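Local coordinates for nitronate monooxygenase family protein (Pseudomonas aeruginosa, PDB 4QIT) that uses FMN and molecular oxygen to catalyse the oxidative denitrification of alkyl nitronates, the toxin propionate 3-nitronate being its presumed physiological substrate, at residues A273-M278 and A329-Q334; R190-F193 and G198-A201; M290-D293 and G298-P301; A247-P252 and E262-P267; A206-L211 and V219-G224. The protein carries 1 engineered substitution. One frame throughout, in Å; residues are numbered along the deposited sequence.

Interaction 1 of 5, residues A273-M278 and A329-Q334; sequences ALTVTM and AQWAGQ. With FMN (flavin mononucleotide), chain C; NIE (nitroethane), chain D.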
# COMPACT_ATOMS: atom_id res chain seq x y z
N ALA A 273 11.37 0.87 -3.11
CA ALA A 273 11.27 -0.46 -2.51
C ALA A 273 11.56 -0.39 -1.03
O ALA A 273 12.16 0.57 -0.54
CB ALA A 273 12.22 -1.44 -3.20
N LEU A 274 11.12 -1.43 -0.32
CA LEU A 274 11.42 -1.57 1.10
C LEU A 274 12.68 -2.39 1.29
O LEU A 274 12.93 -3.36 0.57
CB LEU A 274 10.26 -2.28 1.81
CG LEU A 274 8.97 -1.48 1.84
CD1 LEU A 274 7.79 -2.37 2.24
CD2 LEU A 274 9.12 -0.34 2.82
N THR A 275 13.47 -2.01 2.29
CA THR A 275 14.67 -2.77 2.63
C THR A 275 14.85 -2.80 4.15
O THR A 275 14.55 -1.82 4.84
CB THR A 275 15.93 -2.18 1.97
OG1 THR A 275 17.08 -2.94 2.37
CG2 THR A 275 16.14 -0.70 2.37
N VAL A 276 15.34 -3.93 4.66
CA VAL A 276 15.77 -3.99 6.05
C VAL A 276 17.29 -4.02 6.17
O VAL A 276 17.82 -3.91 7.27
CB VAL A 276 15.21 -5.23 6.79
CG1 VAL A 276 13.70 -5.23 6.77
CG2 VAL A 276 15.79 -6.53 6.21
N THR A 277 17.99 -4.16 5.05
CA THR A 277 19.44 -4.34 5.10
C THR A 277 20.23 -3.03 5.23
O THR A 277 21.41 -3.04 5.59
CB THR A 277 19.96 -5.16 3.90
OG1 THR A 277 19.42 -4.63 2.68
CG2 THR A 277 19.53 -6.63 4.04
N MET A 278 19.58 -1.91 4.94
CA MET A 278 20.19 -0.60 5.13
C MET A 278 20.37 -0.25 6.61
O MET A 278 21.44 0.17 7.04
CB MET A 278 19.34 0.48 4.43
CG MET A 278 19.92 1.89 4.50
SD MET A 278 21.08 2.29 3.17
CE MET A 278 19.98 2.27 1.76
N ALA A 329 21.55 6.41 1.39
CA ALA A 329 20.17 6.32 1.87
C ALA A 329 19.37 7.42 1.18
O ALA A 329 19.41 8.59 1.58
CB ALA A 329 20.11 6.48 3.39
N GLN A 330 18.66 7.04 0.13
CA GLN A 330 17.88 8.00 -0.65
C GLN A 330 16.41 7.67 -0.47
O GLN A 330 15.77 7.08 -1.35
CB GLN A 330 18.34 7.97 -2.12
CG GLN A 330 19.79 8.49 -2.25
CD GLN A 330 20.44 8.16 -3.58
OE1 GLN A 330 20.02 7.27 -4.30
NE2 GLN A 330 21.52 8.89 -3.89
N TRP A 331 15.89 8.03 0.69
CA TRP A 331 14.52 7.68 1.04
C TRP A 331 13.50 8.44 0.17
O TRP A 331 13.70 9.61 -0.17
CB TRP A 331 14.26 7.96 2.51
CG TRP A 331 15.28 7.36 3.46
CD1 TRP A 331 16.05 8.03 4.36
CD2 TRP A 331 15.62 5.97 3.59
NE1 TRP A 331 16.85 7.15 5.05
CE2 TRP A 331 16.61 5.89 4.60
CE3 TRP A 331 15.20 4.81 2.96
CZ2 TRP A 331 17.16 4.66 4.99
CZ3 TRP A 331 15.76 3.59 3.34
CH2 TRP A 331 16.73 3.54 4.35
N ALA A 332 12.41 7.77 -0.17
CA ALA A 332 11.38 8.35 -1.01
C ALA A 332 10.11 7.51 -0.91
O ALA A 332 10.20 6.28 -0.83
CB ALA A 332 11.85 8.43 -2.46
N GLY A 333 8.96 8.18 -0.90
CA GLY A 333 7.66 7.53 -0.88
C GLY A 333 7.19 7.14 -2.27
O GLY A 333 7.83 7.47 -3.29
N GLN A 334 6.04 6.49 -2.34
CA GLN A 334 5.55 5.95 -3.60
C GLN A 334 5.00 7.04 -4.54
O GLN A 334 4.69 6.76 -5.69
CB GLN A 334 4.52 4.84 -3.37
CG GLN A 334 5.14 3.58 -2.78
CD GLN A 334 4.13 2.47 -2.58
OE1 GLN A 334 2.95 2.72 -2.35
NE2 GLN A 334 4.58 1.21 -2.71
N1 FMN C . 9.79 9.82 10.17
C2 FMN C . 10.25 9.97 11.47
O2 FMN C . 9.47 9.77 12.40
N3 FMN C . 11.54 10.36 11.74
C4 FMN C . 12.40 10.57 10.68
O4 FMN C . 13.56 10.91 10.87
C4A FMN C . 11.95 10.42 9.38
N5 FMN C . 12.83 10.64 8.36
C5A FMN C . 12.42 10.52 7.05
C6 FMN C . 13.35 10.77 6.05
C7 FMN C . 12.99 10.67 4.72
C7M FMN C . 14.04 10.98 3.69
C8 FMN C . 11.68 10.30 4.39
C8M FMN C . 11.28 10.17 2.94
C9 FMN C . 10.76 10.04 5.40
C9A FMN C . 11.12 10.16 6.75
N10 FMN C . 10.22 9.92 7.79
C10 FMN C . 10.64 10.04 9.11
C1' FMN C . 8.80 9.49 7.48
C2' FMN C . 7.82 10.65 7.42
O2' FMN C . 7.54 11.08 8.73
C3' FMN C . 6.51 10.23 6.78
O3' FMN C . 6.04 9.00 7.29
C4' FMN C . 6.77 10.04 5.30
O4' FMN C . 7.70 11.01 4.86
C5' FMN C . 5.46 10.25 4.55
O5' FMN C . 5.68 9.68 3.29
P FMN C . 5.94 10.59 2.01
O1P FMN C . 5.37 11.96 2.24
O2P FMN C . 5.32 9.87 0.85
O3P FMN C . 7.43 10.66 1.88
N3 NIE D . 14.21 7.50 7.92
C1 NIE D . 14.17 6.89 10.21
C2 NIE D . 14.88 7.70 9.15
O4 NIE D . 12.98 7.56 7.89
O5 NIE D . 14.87 6.86 6.91
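Trp331 is wedged between a methionine, the flavin and the bound nitroethane: Met278 presses on the far end of its indole, while an oxygen of the ligand sits over one face. Met278 CG lies 3.6 Å from Trp331 CH2 and approaches the six-membered ring obliquely. With CG of Met278 anti to the backbone N (chi1 -177°), the chain reaches across to the indole. Bends at chi2 and chi3 then turn the thioether back, so that Met278 CE comes to rest 4.1 Å from Ala329 CA. The methyl of Ala329 lies against the indole face opposite nitroethane, offset toward the rim. Thr275 CG2 is a looser neighbour at the edge, 4.4 Å from Trp331 CZ3. Segment 273-278 holds strand 273-275, at one edge of a small antiparallel sheet beside the TIM barrel, and the turn after it; segment 329-334 loops past the cofactor. Trp331 lines the nitroethane pocket with Phe77, Gly188 and Ser189, and segment 273-278 backs the indole through Met278 and Thr275. Nitroethane O5 comes within 2.7 Å of Trp331 NE1 from over the ring. The flavin meets the same residue at its edge, its dimethylbenzene methyl C7M being only 3.2 Å from Trp331 CB, a tight fit. Farther along the loop, Gly333 CA passes 3.7 Å from phosphate oxygen O2P of FMN, and Gly333 is bonded through its N to Thr246 OG1. Behind Thr275 the chain reverses in an ST turn, Thr277 N donating to Thr275 OG1 at 3.1 Å, and Met278 also packs on Tyr309 and Gln316 of helix 307-320.

Interaction 2 of 5, residues R190-F193 and G198-A201; sequences RGVF and GDAA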
# COMPACT_ATOMS: atom_id res chain seq x y z
N ARG A 190 9.57 2.55 8.18
CA ARG A 190 8.20 2.22 8.56
C ARG A 190 8.00 2.34 10.07
O ARG A 190 8.84 1.92 10.86
CB ARG A 190 7.81 0.83 8.06
CG ARG A 190 7.64 0.85 6.55
CD ARG A 190 6.86 -0.30 5.97
NE ARG A 190 5.60 -0.63 6.65
CZ ARG A 190 4.48 0.11 6.67
NH1 ARG A 190 4.42 1.29 6.08
NH2 ARG A 190 3.42 -0.37 7.29
N GLY A 191 6.87 2.92 10.48
CA GLY A 191 6.62 3.17 11.89
C GLY A 191 6.13 1.97 12.67
O GLY A 191 5.61 2.13 13.77
N VAL A 192 6.29 0.76 12.12
CA VAL A 192 5.83 -0.47 12.77
C VAL A 192 6.44 -0.63 14.16
O VAL A 192 7.65 -0.51 14.34
CB VAL A 192 6.20 -1.70 11.92
CG1 VAL A 192 5.74 -2.99 12.63
CG2 VAL A 192 5.60 -1.61 10.54
N PHE A 193 5.59 -0.88 15.16
CA PHE A 193 6.06 -0.94 16.55
C PHE A 193 6.92 -2.18 16.81
O PHE A 193 8.00 -2.07 17.41
CB PHE A 193 4.88 -0.97 17.54
CG PHE A 193 4.21 0.37 17.77
CD1 PHE A 193 4.32 1.41 16.85
CD2 PHE A 193 3.44 0.58 18.91
CE1 PHE A 193 3.68 2.63 17.07
CE2 PHE A 193 2.81 1.79 19.14
CZ PHE A 193 2.93 2.82 18.22
N GLY A 198 5.54 -9.06 12.20
CA GLY A 198 5.15 -8.87 10.81
C GLY A 198 4.76 -7.43 10.53
O GLY A 198 4.89 -6.56 11.40
N ASP A 199 4.30 -7.18 9.31
CA ASP A 199 3.91 -5.84 8.88
C ASP A 199 2.63 -5.97 8.07
O ASP A 199 2.65 -6.54 6.98
CB ASP A 199 5.02 -5.23 8.02
CG ASP A 199 4.80 -3.76 7.72
OD1 ASP A 199 3.69 -3.21 7.95
OD2 ASP A 199 5.77 -3.13 7.22
N ALA A 200 1.53 -5.44 8.59
CA ALA A 200 0.25 -5.50 7.86
C ALA A 200 0.31 -4.71 6.54
O ALA A 200 -0.49 -4.96 5.64
CB ALA A 200 -0.88 -4.98 8.73
N ALA A 201 1.24 -3.76 6.46
CA ALA A 201 1.48 -3.01 5.22
C ALA A 201 0.18 -2.45 4.61
O ALA A 201 -0.17 -2.72 3.45
CB ALA A 201 2.24 -3.88 4.21
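An Asx turn at Asp199, in the long loop that joins strand 188-189 to helix 204-212, presents its carboxylate to Arg190 in a side-on salt bridge. Arg190 uses two nitrogens, one for each oxygen: NE donates to Asp199 OD2 at 2.6 Å, and NH2 to Asp199 OD1 at 2.9 Å. Both oxygens offer their syn lone pairs, and the guanidinium and carboxylate planes are only 12° apart, so the paired groups lock each other's rotation. The arginine chain bends at chi3 (47°), which turns the NE edge of the guanidinium to the aspartate. Asp199 OD1 accepts a second time, from Ala201 N at 2.9 Å; this donor stands above the carboxylate, 51° out of its plane, and closes the turn. Two donors on OD1 and one on OD2 probably favour the charged form of the acid.

The bridge ties the two limbs of the loop together close to the flavin site without touching it, the Arg190 side chain being about 8 Å from FMN at nearest approach. Gly191 N donates to OE1 of Gln182, whose NE2 is bonded to FMN, so the loop probably helps to position a residue that binds the cofactor. On the other limb, Ala201 O accepts from Gln334 NE2 of the second subunit. Val192 CG2 lies over the carboxylate face opposite Ala201 N, 3.6 Å from Asp199 CG. Its other methyl, Val192 CG1, lies 3.9 Å from Gly198 O.

Interaction 3 of 5, residues M290-D293 and G298-P301; sequences MFFD and GVPP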
# COMPACT_ATOMS: atom_id res chain seq x y z
N MET A 290 22.63 -1.26 -1.44
CA MET A 290 22.27 -1.61 -0.07
C MET A 290 20.92 -2.33 0.05
O MET A 290 20.55 -2.73 1.15
CB MET A 290 22.27 -0.38 0.84
CG MET A 290 23.65 0.07 1.26
SD MET A 290 24.66 -1.28 1.93
CE MET A 290 23.60 -1.96 3.22
N PHE A 291 20.21 -2.49 -1.06
CA PHE A 291 18.89 -3.13 -1.04
C PHE A 291 19.03 -4.58 -1.52
O PHE A 291 18.83 -4.87 -2.70
CB PHE A 291 17.91 -2.42 -1.98
CG PHE A 291 17.39 -1.09 -1.47
CD1 PHE A 291 18.26 -0.03 -1.20
CD2 PHE A 291 16.02 -0.87 -1.35
CE1 PHE A 291 17.77 1.20 -0.78
CE2 PHE A 291 15.52 0.35 -0.94
CZ PHE A 291 16.40 1.39 -0.65
N PHE A 292 19.38 -5.48 -0.61
CA PHE A 292 19.47 -6.88 -0.99
C PHE A 292 18.58 -7.78 -0.14
O PHE A 292 17.96 -7.34 0.83
CB PHE A 292 20.92 -7.36 -1.02
CG PHE A 292 21.67 -7.17 0.27
CD1 PHE A 292 22.35 -5.99 0.52
CD2 PHE A 292 21.71 -8.18 1.22
CE1 PHE A 292 23.04 -5.81 1.70
CE2 PHE A 292 22.40 -8.02 2.40
CZ PHE A 292 23.07 -6.83 2.65
N ASP A 293 18.52 -9.06 -0.52
CA ASP A 293 17.66 -10.02 0.17
C ASP A 293 18.36 -10.56 1.42
O ASP A 293 19.35 -11.28 1.32
CB ASP A 293 17.30 -11.17 -0.77
CG ASP A 293 16.18 -12.03 -0.23
OD1 ASP A 293 15.82 -11.90 0.96
OD2 ASP A 293 15.64 -12.85 -1.01
N GLY A 298 23.68 -17.59 2.30
CA GLY A 298 24.97 -16.99 2.60
C GLY A 298 24.87 -15.74 3.46
O GLY A 298 25.85 -15.34 4.10
N VAL A 299 23.70 -15.11 3.48
CA VAL A 299 23.50 -13.91 4.29
C VAL A 299 23.32 -14.29 5.75
O VAL A 299 22.36 -14.99 6.10
CB VAL A 299 22.28 -13.09 3.82
CG1 VAL A 299 22.13 -11.83 4.65
CG2 VAL A 299 22.41 -12.75 2.34
N PRO A 300 24.23 -13.82 6.63
CA PRO A 300 24.12 -14.16 8.05
C PRO A 300 22.96 -13.41 8.70
O PRO A 300 22.43 -12.47 8.09
CB PRO A 300 25.46 -13.69 8.62
CG PRO A 300 25.87 -12.56 7.72
CD PRO A 300 25.35 -12.90 6.35
N PRO A 301 22.55 -13.82 9.91
CA PRO A 301 21.43 -13.15 10.57
C PRO A 301 21.67 -11.66 10.77
O PRO A 301 22.79 -11.22 11.07
CB PRO A 301 21.35 -13.86 11.93
CG PRO A 301 21.92 -15.22 11.67
CD PRO A 301 23.02 -14.99 10.67
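Phe292 and Asp293 meet Val299 across a loop that doubles back on itself at the protein surface, within the long connection from strand 283-285 to helix 307-320. The apolar part is a single edge contact. Val299 CG1 approaches the rim of the Phe292 ring near its plane, 4.4 Å from Phe292 CE2. The aromatic group reaches that place because its CG lies between the backbone N and the carbonyl carbon (chi1 56°), which brings the ring's CE2 edge up to Val299. The valine has a second surface to rest on, the side chains of Trp92 and Tyr95 in helix 86-101, so the contact sits where the loop reaches that helix.

Polar groups hold the limbs from within each segment or from outside, rather than by bonding across. Asp293 OD1 accepts from Ala295 N, two residues on, as in an Asx turn, and so helps shape the bend between the limbs. Phe292 N makes a weak bond to Met290 O, at 3.5 Å, and a second weak one to Thr277 OG1. That threonine is bonded more firmly to Met290 O, which ties the start of the loop to the chain just after strand 273-275. Met290 itself packs on Thr312 and Leu315 of helix 307-320.

The remaining contact is between a methyl and a carbonyl oxygen: the second valine branch, Val299 CG2, lies 3.5 Å from Asp293 O.

Interaction 4 of 5, residues A247-P252 and E262-P267; sequences AFVLCP and EALKGP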
# COMPACT_ATOMS: atom_id res chain seq x y z
N ALA A 247 7.86 15.15 -0.67
CA ALA A 247 7.59 16.42 -1.36
C ALA A 247 8.56 17.55 -1.01
O ALA A 247 8.77 18.46 -1.82
CB ALA A 247 6.17 16.87 -1.10
N PHE A 248 9.16 17.49 0.19
CA PHE A 248 10.06 18.55 0.65
C PHE A 248 11.54 18.24 0.48
O PHE A 248 12.39 19.09 0.75
CB PHE A 248 9.76 18.96 2.10
CG PHE A 248 8.46 19.70 2.26
CD1 PHE A 248 8.40 21.07 2.09
CD2 PHE A 248 7.29 19.02 2.55
CE1 PHE A 248 7.21 21.77 2.22
CE2 PHE A 248 6.09 19.70 2.68
CZ PHE A 248 6.05 21.08 2.51
N VAL A 249 11.86 17.03 0.02
CA VAL A 249 13.26 16.62 -0.10
C VAL A 249 14.07 17.50 -1.06
O VAL A 249 15.21 17.87 -0.76
CB VAL A 249 13.38 15.13 -0.50
CG1 VAL A 249 14.82 14.77 -0.81
CG2 VAL A 249 12.85 14.25 0.65
N LEU A 250 13.46 17.84 -2.19
CA LEU A 250 14.13 18.67 -3.20
C LEU A 250 14.18 20.16 -2.88
O LEU A 250 14.79 20.94 -3.62
CB LEU A 250 13.49 18.46 -4.57
CG LEU A 250 13.59 17.05 -5.14
CD1 LEU A 250 12.86 17.01 -6.47
CD2 LEU A 250 15.04 16.62 -5.32
N CYS A 251 13.54 20.58 -1.78
CA CYS A 251 13.61 21.98 -1.38
C CYS A 251 15.07 22.34 -1.13
O CYS A 251 15.83 21.53 -0.60
CB CYS A 251 12.80 22.24 -0.11
SG CYS A 251 11.03 22.02 -0.31
N PRO A 252 15.47 23.55 -1.54
CA PRO A 252 16.86 23.99 -1.36
C PRO A 252 17.26 24.07 0.11
O PRO A 252 18.45 23.97 0.43
CB PRO A 252 16.87 25.38 -2.02
CG PRO A 252 15.45 25.82 -1.99
CD PRO A 252 14.66 24.56 -2.23
N GLU A 262 19.59 14.54 -7.55
CA GLU A 262 19.66 13.99 -8.91
C GLU A 262 18.88 12.67 -9.02
O GLU A 262 18.14 12.46 -9.99
CB GLU A 262 21.12 13.77 -9.32
CG GLU A 262 21.31 12.93 -10.56
CD GLU A 262 22.77 12.71 -10.89
OE1 GLU A 262 23.52 12.20 -10.03
OE2 GLU A 262 23.17 13.04 -12.03
N ALA A 263 19.05 11.79 -8.04
CA ALA A 263 18.35 10.51 -7.99
C ALA A 263 16.84 10.70 -7.99
O ALA A 263 16.12 10.04 -8.75
CB ALA A 263 18.77 9.73 -6.75
N LEU A 264 16.37 11.60 -7.14
CA LEU A 264 14.93 11.81 -6.97
C LEU A 264 14.31 12.54 -8.17
O LEU A 264 13.14 12.34 -8.48
CB LEU A 264 14.66 12.52 -5.64
CG LEU A 264 13.20 12.81 -5.26
CD1 LEU A 264 12.38 11.52 -5.27
CD2 LEU A 264 13.18 13.47 -3.90
N LYS A 265 15.10 13.37 -8.84
CA LYS A 265 14.61 14.07 -10.04
C LYS A 265 14.56 13.19 -11.30
O LYS A 265 13.78 13.47 -12.21
CB LYS A 265 15.42 15.34 -10.30
CG LYS A 265 15.04 16.49 -9.38
CD LYS A 265 15.65 17.80 -9.81
CE LYS A 265 17.11 17.91 -9.39
NZ LYS A 265 17.63 19.30 -9.59
N GLY A 266 15.38 12.14 -11.34
CA GLY A 266 15.54 11.36 -12.56
C GLY A 266 14.70 10.10 -12.62
O GLY A 266 13.73 9.95 -11.87
N PRO A 267 15.07 9.17 -13.52
CA PRO A 267 14.24 8.00 -13.78
C PRO A 267 14.15 7.02 -12.60
O PRO A 267 13.22 6.22 -12.56
CB PRO A 267 14.91 7.34 -14.99
CG PRO A 267 16.32 7.85 -14.98
CD PRO A 267 16.27 9.23 -14.38
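Val249 and Leu250 meet Leu264 and Lys265 where the end of the short helix 246-249 and the residue after it pack on helix 258-265, after the last strand, 241-244, of the TIM barrel. At the centre is one methyl, Leu264 CD2, set against both neighbours: it lies 3.7 Å from Val249 CG1 and 3.8 Å from Leu250 CG. It gets there because CG of Leu264 is anti to the backbone N (chi1 -179°), sending the isobutyl group out from its helix. Beside it the aliphatic part of Lys265 covers Leu250, its CG 3.7 Å from Leu250 CD1, while its ammonium NZ turns to a salt bridge with Glu341.

In the next shell, Val249 also touches Tyr260 and Leu250 touches Arg261, both in helix 258-265, and Leu264 reaches Ala336. On the opposite side of segment 247-252, Phe248 packs on Leu347 and Leu351 of helix 344-355. Helix 246-249 begins at Thr246, whose OG1 is bonded to FMN, placing the contact just behind the cofactor, about 5 Å from the Val249 side chain. Cys251 is held at both backbone groups: its O accepts from side-chain NH1 of Arg261, its N donates to Phe248 O at 3.2 Å.

Interaction 5 of 5, residues A206-L211 and V219-G224; sequences ALVRLL and VVAAGG. With FMN (flavin mononucleotide), chain C.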
# COMPACT_ATOMS: atom_id res chain seq x y z
N ALA A 206 -6.70 3.13 2.87
CA ALA A 206 -7.40 2.30 3.85
C ALA A 206 -7.09 2.74 5.27
O ALA A 206 -8.00 2.88 6.10
CB ALA A 206 -7.05 0.82 3.67
N LEU A 207 -5.81 2.97 5.58
CA LEU A 207 -5.42 3.28 6.96
C LEU A 207 -6.06 4.55 7.48
O LEU A 207 -6.58 4.58 8.60
CB LEU A 207 -3.90 3.37 7.10
CG LEU A 207 -3.40 3.58 8.53
CD1 LEU A 207 -3.74 2.39 9.44
CD2 LEU A 207 -1.91 3.82 8.54
N VAL A 208 -6.03 5.62 6.69
CA VAL A 208 -6.61 6.89 7.13
C VAL A 208 -8.11 6.75 7.38
O VAL A 208 -8.62 7.23 8.40
CB VAL A 208 -6.33 8.01 6.11
CG1 VAL A 208 -7.06 9.29 6.50
CG2 VAL A 208 -4.85 8.27 6.04
N ARG A 209 -8.81 6.08 6.48
CA ARG A 209 -10.25 5.88 6.65
C ARG A 209 -10.56 5.06 7.89
O ARG A 209 -11.48 5.38 8.64
CB ARG A 209 -10.85 5.22 5.41
CG ARG A 209 -12.36 5.15 5.49
CD ARG A 209 -13.02 6.45 4.99
NE ARG A 209 -14.41 6.51 5.42
CZ ARG A 209 -14.84 7.19 6.48
NH1 ARG A 209 -16.13 7.17 6.79
NH2 ARG A 209 -13.99 7.91 7.21
N LEU A 210 -9.79 4.00 8.12
CA LEU A 210 -10.00 3.14 9.28
C LEU A 210 -9.80 3.90 10.58
O LEU A 210 -10.60 3.79 11.52
CB LEU A 210 -9.05 1.94 9.24
CG LEU A 210 -9.33 0.89 8.16
CD1 LEU A 210 -8.17 -0.09 8.00
CD2 LEU A 210 -10.62 0.13 8.46
N LEU A 211 -8.74 4.69 10.66
CA LEU A 211 -8.45 5.44 11.86
C LEU A 211 -9.44 6.60 12.07
O LEU A 211 -9.83 6.87 13.20
CB LEU A 211 -7.01 5.93 11.85
CG LEU A 211 -5.95 5.02 12.49
CD1 LEU A 211 -6.15 3.52 12.21
CD2 LEU A 211 -4.53 5.46 12.16
N VAL A 219 -6.47 12.53 12.98
CA VAL A 219 -5.61 11.68 12.16
C VAL A 219 -4.83 12.53 11.17
O VAL A 219 -5.42 13.27 10.39
CB VAL A 219 -6.45 10.65 11.38
CG1 VAL A 219 -5.54 9.78 10.49
CG2 VAL A 219 -7.23 9.77 12.33
N VAL A 220 -3.50 12.42 11.22
CA VAL A 220 -2.64 13.10 10.26
C VAL A 220 -2.24 12.07 9.21
O VAL A 220 -1.57 11.09 9.56
CB VAL A 220 -1.37 13.68 10.93
CG1 VAL A 220 -0.51 14.41 9.91
CG2 VAL A 220 -1.74 14.62 12.07
N ALA A 221 -2.65 12.27 7.96
CA ALA A 221 -2.37 11.30 6.88
C ALA A 221 -0.92 11.44 6.40
O ALA A 221 -0.49 12.54 6.06
CB ALA A 221 -3.30 11.53 5.71
N ALA A 222 -0.18 10.33 6.35
CA ALA A 222 1.21 10.35 5.91
C ALA A 222 1.47 9.21 4.95
O ALA A 222 1.26 8.04 5.28
CB ALA A 222 2.16 10.26 7.10
N GLY A 223 1.96 9.54 3.76
CA GLY A 223 2.37 8.51 2.81
C GLY A 223 1.77 8.68 1.43
O GLY A 223 0.59 8.42 1.20
N GLY A 224 2.62 9.14 0.51
CA GLY A 224 2.24 9.25 -0.88
C GLY A 224 1.57 10.55 -1.30
O GLY A 224 1.19 10.71 -2.46
N1 FMN C . 9.79 9.82 10.17
C2 FMN C . 10.25 9.97 11.47
O2 FMN C . 9.47 9.77 12.40
N3 FMN C . 11.54 10.36 11.74
C4 FMN C . 12.40 10.57 10.68
O4 FMN C . 13.56 10.91 10.87
C4A FMN C . 11.95 10.42 9.38
N5 FMN C . 12.83 10.64 8.36
C5A FMN C . 12.42 10.52 7.05
C6 FMN C . 13.35 10.77 6.05
C7 FMN C . 12.99 10.67 4.72
C7M FMN C . 14.04 10.98 3.69
C8 FMN C . 11.68 10.30 4.39
C8M FMN C . 11.28 10.17 2.94
C9 FMN C . 10.76 10.04 5.40
C9A FMN C . 11.12 10.16 6.75
N10 FMN C . 10.22 9.92 7.79
C10 FMN C . 10.64 10.04 9.11
C1' FMN C . 8.80 9.49 7.48
C2' FMN C . 7.82 10.65 7.42
O2' FMN C . 7.54 11.08 8.73
C3' FMN C . 6.51 10.23 6.78
O3' FMN C . 6.04 9.00 7.29
C4' FMN C . 6.77 10.04 5.30
O4' FMN C . 7.70 11.01 4.86
C5' FMN C . 5.46 10.25 4.55
O5' FMN C . 5.68 9.68 3.29
P FMN C . 5.94 10.59 2.01
O1P FMN C . 5.37 11.96 2.24
O2P FMN C . 5.32 9.87 0.85
O3P FMN C . 7.43 10.66 1.88
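Packing of Val208 and Leu211 on Val219 and Ala221 is the buried helix-on-strand contact of a beta-alpha-beta unit in the TIM barrel. The chain runs from strand 178-182 through helix 204-212 to strand 219-222, which lies parallel to the first strand and next to it. The helix runs back against its strand, the two segments at 176° and their axes 9.0 Å apart at closest approach.

Two helical side chains, one turn apart, do the touching. Val208 places its CG2, the branch beside the backbone N, 3.6 Å from Ala221 CB; the small alanine probably allows this close approach. Its other methyl, Val208 CG1, reaches Val219 CG1 more loosely, at 4.3 Å. A turn later, Leu211 meets the strand with its CB, 3.9 Å from Val219 CG2. CG1 of Val219 is anti to the backbone N (chi1 178°), so its two methyls are divided between the helical residues. Leu211 and Val219 also both touch Ala181 of the adjacent strand, and Arg209, on the outer side of the helix, forms a salt bridge with Asp227 of the second subunit.

The strand ends in the cofactor site. Gly223 and Gly224 turn with positive phi, and Gly223 O accepts from Thr204 OG1 at the start of the helix. Gly223 CA passes 3.5 Å from FMN O5'. Gly224 N then donates a nearly straight bond to FMN O2P, 2.8 Å long with an angle of 166° at the hydrogen.

In the fold
Interactions 1, 4 and 5 are buried and interaction 2 partly so, whereas interaction 3 lies at the surface, about 23 Å from the centre of the chain. Interactions 1 and 5 both touch FMN, the first at its ring and phosphate ends, the second at the phosphate end. Interactions 4 and 5 rely on aliphatic packing, helix against helix in the former and helix against strand in the latter, interaction 2 on a charged pair, and interaction 3 on a thin apolar edge. Interaction 3 is nested inside the loop closed by interaction 1 and joins it through Thr277 OG1 and Met290 O. Interaction 1 also touches interaction 2, Leu274 on Arg190, and interaction 4, Ala332 on Leu264.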